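Local atomic coordinates of methylxanthine N1-demethylase NdmA (Pseudomonas putida, PDB entry 6ICN), a protein that catalyses the NADH-dependent N1-demethylation of caffeine to theobromine and formaldehyde, the first step of caffeine degradation, as a Rieske non-heme iron oxygenase. Residues R32-P37 with S246-I251. Sequence-based numbering, arbitrary orientation.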
loop_
_atom_site.group_PDB
_atom_site.type_symbol
_atom_site.label_atom_id
_atom_site.label_comp_id
_atom_site.label_asym_id
_atom_site.label_seq_id
_atom_site.Cartn_x
_atom_site.Cartn_y
_atom_site.Cartn_z
ATOM N N ARG A 32 17.840 -5.651 35.249
ATOM C CA ARG A 32 18.880 -6.417 34.560
ATOM C C ARG A 32 19.284 -7.661 35.341
ATOM O O ARG A 32 19.856 -8.585 34.762
ATOM C CB ARG A 32 20.119 -5.541 34.306
ATOM C CG ARG A 32 19.853 -4.320 33.419
ATOM C CD ARG A 32 21.065 -3.391 33.317
ATOM N NE ARG A 32 22.258 -4.075 32.822
ATOM C CZ ARG A 32 22.606 -4.127 31.542
ATOM N NH1 ARG A 32 21.851 -3.518 30.631
ATOM N NH2 ARG A 32 23.704 -4.778 31.172
ATOM N N HIS A 33 18.973 -7.716 36.637
ATOM C CA HIS A 33 19.372 -8.853 37.459
ATOM C C HIS A 33 18.445 -10.048 37.351
ATOM O O HIS A 33 18.772 -11.110 37.888
ATOM C CB HIS A 33 19.484 -8.399 38.928
ATOM C CG HIS A 33 20.639 -7.482 39.153
ATOM N ND1 HIS A 33 21.868 -7.935 39.583
ATOM C CD2 HIS A 33 20.784 -6.154 38.930
ATOM C CE1 HIS A 33 22.709 -6.924 39.643
ATOM N NE2 HIS A 33 22.077 -5.831 39.258
ATOM N N PHE A 34 17.299 -9.919 36.677
ATOM C CA PHE A 34 16.359 -11.020 36.517
ATOM C C PHE A 34 16.548 -11.705 35.167
ATOM O O PHE A 34 17.120 -11.141 34.230
ATOM C CB PHE A 34 14.919 -10.525 36.625
ATOM C CG PHE A 34 14.554 -10.029 37.996
ATOM C CD1 PHE A 34 14.264 -10.937 39.009
ATOM C CD2 PHE A 34 14.473 -8.666 38.252
ATOM C CE1 PHE A 34 13.926 -10.487 40.288
ATOM C CE2 PHE A 34 14.132 -8.209 39.521
ATOM C CZ PHE A 34 13.851 -9.130 40.526
ATOM N N TRP A 35 16.078 -12.944 35.099
ATOM C CA TRP A 35 15.930 -13.646 33.824
ATOM C C TRP A 35 14.694 -13.142 33.093
ATOM O O TRP A 35 13.600 -13.103 33.665
ATOM C CB TRP A 35 15.802 -15.152 34.055
ATOM C CG TRP A 35 17.045 -15.799 34.629
ATOM C CD1 TRP A 35 17.398 -15.884 35.958
ATOM C CD2 TRP A 35 18.092 -16.451 33.895
ATOM N NE1 TRP A 35 18.604 -16.543 36.084
ATOM C CE2 TRP A 35 19.046 -16.904 34.836
ATOM C CE3 TRP A 35 18.314 -16.697 32.536
ATOM C CZ2 TRP A 35 20.195 -17.597 34.457
ATOM C CZ3 TRP A 35 19.463 -17.380 32.163
ATOM C CH2 TRP A 35 20.379 -17.837 33.123
ATOM N N HIS A 36 14.855 -12.814 31.812
ATOM C CA HIS A 36 13.730 -12.420 30.982
ATOM C C HIS A 36 13.703 -13.270 29.719
ATOM O O HIS A 36 14.755 -13.532 29.135
ATOM C CB HIS A 36 13.824 -10.943 30.578
ATOM C CG HIS A 36 13.897 -9.995 31.742
ATOM N ND1 HIS A 36 12.791 -9.658 32.496
ATOM C CD2 HIS A 36 14.937 -9.302 32.259
ATOM C CE1 HIS A 36 13.158 -8.812 33.448
ATOM N NE2 HIS A 36 14.455 -8.577 33.326
ATOM N N PRO A 37 12.515 -13.650 29.244
ATOM C CA PRO A 37 12.427 -14.374 27.967
ATOM C C PRO A 37 12.637 -13.395 26.828
ATOM O O PRO A 37 12.180 -12.249 26.882
ATOM C CB PRO A 37 10.992 -14.916 27.971
ATOM C CG PRO A 37 10.214 -13.825 28.727
ATOM C CD PRO A 37 11.186 -13.266 29.766
ATOM N N SER A 246 6.209 -15.297 39.623
ATOM C CA SER A 246 7.654 -15.121 39.782
ATOM C C SER A 246 8.029 -13.675 39.474
ATOM O O SER A 246 7.893 -13.218 38.335
ATOM C CB SER A 246 8.411 -16.084 38.872
ATOM O OG SER A 246 8.152 -17.431 39.228
ATOM N N MET A 247 8.499 -12.943 40.481
ATOM C CA MET A 247 8.784 -11.516 40.283
ATOM C C MET A 247 9.947 -11.343 39.338
ATOM O O MET A 247 10.916 -12.105 39.415
ATOM C CB MET A 247 9.070 -10.814 41.620
ATOM C CG MET A 247 7.852 -10.804 42.536
ATOM S SD MET A 247 6.568 -9.672 41.907
ATOM C CE MET A 247 7.336 -8.119 42.252
ATOM N N PRO A 248 9.891 -10.325 38.467
ATOM C CA PRO A 248 8.873 -9.266 38.385
ATOM C C PRO A 248 7.746 -9.444 37.373
ATOM O O PRO A 248 6.737 -8.767 37.525
ATOM C CB PRO A 248 9.686 -8.043 37.981
ATOM C CG PRO A 248 10.817 -8.605 37.163
ATOM C CD PRO A 248 11.108 -9.980 37.707
ATOM N N PHE A 249 7.897 -10.273 36.335
ATOM C CA PHE A 249 6.964 -10.172 35.213
ATOM C C PHE A 249 6.293 -11.473 34.797
ATOM O O PHE A 249 5.544 -11.470 33.810
ATOM C CB PHE A 249 7.674 -9.576 33.985
ATOM C CG PHE A 249 8.212 -8.190 34.203
ATOM C CD1 PHE A 249 7.447 -7.209 34.838
ATOM C CD2 PHE A 249 9.483 -7.865 33.769
ATOM C CE1 PHE A 249 7.968 -5.935 35.052
ATOM C CE2 PHE A 249 10.015 -6.590 33.969
ATOM C CZ PHE A 249 9.243 -5.618 34.623
ATOM N N ALA A 250 6.536 -12.577 35.481
ATOM C CA ALA A 250 5.982 -13.861 35.063
ATOM C C ALA A 250 4.788 -14.228 35.926
ATOM O O ALA A 250 4.837 -14.086 37.150
ATOM C CB ALA A 250 7.038 -14.959 35.142
ATOM N N ILE A 251 3.718 -14.706 35.291
ATOM C CA ILE A 251 2.509 -15.127 35.994
ATOM C C ILE A 251 2.161 -16.559 35.611
ATOM O O ILE A 251 1.953 -16.862 34.429
ATOM C CB ILE A 251 1.321 -14.199 35.705
ATOM C CG1 ILE A 251 1.643 -12.769 36.158
ATOM C CG2 ILE A 251 0.040 -14.720 36.359
ATOM C CD1 ILE A 251 0.773 -11.751 35.467
#
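Phe34 lays one face of its ring on Pro248. CB lies 4.0 Å from Pro248 CD; CG comes closer to the same carbon, at 3.5 Å; CD2 also touches Pro248 CG (3.8 Å), and CE2 is 3.9 Å from Pro248 CD; on the other rim CD1 and CE1 approach the carbonyl oxygen of Met247, CE1 at 3.5 Å from O; CZ, at the tip, is still 4.0 Å from Pro248 CD. That CD sits almost over the ring centre, 13° off the normal, a CH-pi contact. The peptide bond before Pro248 is cis, within a five-residue turn where Ala250 N is hydrogen-bonded to Ser246 O. With only the methyl of an alanine at Phe34, Pro248 CD is likely to lose the aromatic face it lies on, and a gap would open against the turn. Alongside, His36 CE1 meets Phe249 CD2 at 3.8 Å, rim to rim with the planes at 33°. With CG anti to its own carbonyl carbon (chi1 -58°), the His36 ring is carried toward Phe249, and a hydrogen bond from NE2 to Leu31 O fixes its rotation. All five touching residues are buried, joining Rieske-domain strand 35-40 to the hairpin turn between catalytic-domain strands 239-246 and 250-257: an interdomain packing seam of a Rieske oxygenase.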